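Local coordinates for uncharacterized protein lp_1913 (Lactobacillus plantarum, PDB 3FLH) that is of unknown function but contains a rhodanese-like domain, which in some relatives carries out sulfur transfer, at residues K59-R64 with L90-S95. Numbering follows the deposited sequence.
Sequences KDLATR and LLVLLS
In the rhodanese-like alpha/beta fold, helices 58-64 and 85-95 lie side by side over one face of the parallel sheet, and Leu61 and Ala62 of the first meet Val92 and Leu93 of the second. The two segments run nearly parallel, with 15° between their directions and axes 10.0 Å apart, and Ala62 lies across from Val92 at the nearest backbone approach, 6.6 Å between their CA atoms. Every contact across the groove is apolar; no hydrogen bond or salt bridge links the two segments.

Leu61 does most of the reaching. With CG anti to the backbone N and beside the carbonyl carbon (chi1 178°), it carries its CD2 branch across to Val92 CB at 3.9 Å, and the two side chains pass alongside each other, pointing opposite ways. That same Leu61 CD2 also meets Leu93 CG, more loosely, at 4.3 Å. Leu93 packs on Ile65 and on Ala100 of strand 99-103, while Leu61 also rests on Met56, so the Leu61-Leu93 side of the joint is buried against the body of the domain. The Ala62-Val92 side is more open: Ala62 is exposed and Val92 only partly covered.

One turn further along helix 85-95, Ser95 OG bonds back to Leu91 O at 2.7 Å, and this carbonyl oxygen also takes the backbone N-H of Ser95, the two donors arriving from opposite faces of its plane. Back at the outer edge of the groove, Val92 CG1, which lies anti to N and beside the carbonyl carbon (chi1 175°), is 4.1 Å from Ala62 CA and 4.2 Å from Ala62 CB.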
# COMPACT_ATOMS: atom_id res chain seq x y z
N LYS B 59 4.96 14.81 -10.74
CA LYS B 59 6.21 15.56 -10.85
C LYS B 59 6.00 17.03 -11.21
O LYS B 59 6.96 17.78 -11.36
CB LYS B 59 7.13 14.93 -11.90
CG LYS B 59 6.81 15.32 -13.34
CD LYS B 59 7.77 14.66 -14.32
CE LYS B 59 7.75 15.35 -15.68
NZ LYS B 59 6.38 15.44 -16.27
N ASP B 60 4.74 17.45 -11.34
CA ASP B 60 4.44 18.83 -11.67
C ASP B 60 3.57 19.46 -10.59
O ASP B 60 3.36 20.67 -10.58
CB ASP B 60 3.72 18.90 -13.02
CG ASP B 60 4.54 18.34 -14.15
OD1 ASP B 60 5.66 18.84 -14.38
OD2 ASP B 60 4.07 17.40 -14.82
N LEU B 61 3.09 18.64 -9.68
CA LEU B 61 2.22 19.10 -8.60
C LEU B 61 2.75 20.32 -7.84
O LEU B 61 2.11 21.37 -7.83
CB LEU B 61 1.95 17.96 -7.62
CG LEU B 61 1.10 18.34 -6.41
CD1 LEU B 61 -0.29 18.79 -6.87
CD2 LEU B 61 1.00 17.16 -5.47
N ALA B 62 3.91 20.18 -7.20
CA ALA B 62 4.50 21.28 -6.44
C ALA B 62 4.56 22.57 -7.25
O ALA B 62 4.41 23.67 -6.70
CB ALA B 62 5.91 20.90 -5.96
N THR B 63 4.77 22.44 -8.55
CA THR B 63 4.85 23.59 -9.45
C THR B 63 3.50 24.23 -9.78
O THR B 63 3.38 25.45 -9.85
CB THR B 63 5.53 23.21 -10.79
OG1 THR B 63 6.88 22.79 -10.54
CG2 THR B 63 5.55 24.40 -11.74
N ARG B 64 2.48 23.39 -9.97
CA ARG B 64 1.14 23.86 -10.34
C ARG B 64 0.16 23.94 -9.18
O ARG B 64 -1.04 24.14 -9.38
CB ARG B 64 0.57 22.95 -11.42
CG ARG B 64 1.35 22.95 -12.73
CD ARG B 64 0.79 21.94 -13.71
NE ARG B 64 -0.66 22.08 -13.83
CZ ARG B 64 -1.47 21.15 -14.33
NH1 ARG B 64 -0.98 20.00 -14.78
NH2 ARG B 64 -2.77 21.38 -14.38
N LEU B 90 0.21 13.77 -1.67
CA LEU B 90 -0.49 14.13 -0.44
C LEU B 90 0.42 14.94 0.49
O LEU B 90 -0.01 15.94 1.07
CB LEU B 90 -0.99 12.88 0.30
CG LEU B 90 -1.91 13.11 1.51
CD1 LEU B 90 -3.17 13.87 1.08
CD2 LEU B 90 -2.31 11.77 2.14
N LEU B 91 1.68 14.52 0.62
CA LEU B 91 2.63 15.21 1.48
C LEU B 91 2.85 16.65 1.03
O LEU B 91 2.97 17.57 1.86
CB LEU B 91 3.97 14.47 1.51
CG LEU B 91 5.07 15.08 2.38
CD1 LEU B 91 4.56 15.29 3.79
CD2 LEU B 91 6.29 14.17 2.38
N VAL B 92 2.91 16.85 -0.28
CA VAL B 92 3.10 18.18 -0.84
C VAL B 92 1.90 19.07 -0.50
O VAL B 92 2.07 20.20 -0.04
CB VAL B 92 3.27 18.10 -2.38
CG1 VAL B 92 3.34 19.50 -2.98
CG2 VAL B 92 4.53 17.32 -2.72
N LEU B 93 0.70 18.54 -0.71
CA LEU B 93 -0.53 19.28 -0.43
C LEU B 93 -0.69 19.62 1.05
O LEU B 93 -0.93 20.78 1.42
CB LEU B 93 -1.75 18.49 -0.93
CG LEU B 93 -1.89 18.31 -2.44
CD1 LEU B 93 -2.88 17.20 -2.76
CD2 LEU B 93 -2.35 19.64 -3.06
N LEU B 94 -0.55 18.61 1.91
CA LEU B 94 -0.67 18.83 3.35
C LEU B 94 0.43 19.77 3.87
O LEU B 94 0.17 20.58 4.75
CB LEU B 94 -0.63 17.49 4.10
CG LEU B 94 -1.68 16.40 3.76
CD1 LEU B 94 -1.45 15.19 4.68
CD2 LEU B 94 -3.10 16.94 3.96
N SER B 95 1.64 19.67 3.33
CA SER B 95 2.73 20.55 3.78
C SER B 95 2.46 22.00 3.38
O SER B 95 2.93 22.92 4.04
CB SER B 95 4.07 20.11 3.19
OG SER B 95 4.48 18.86 3.70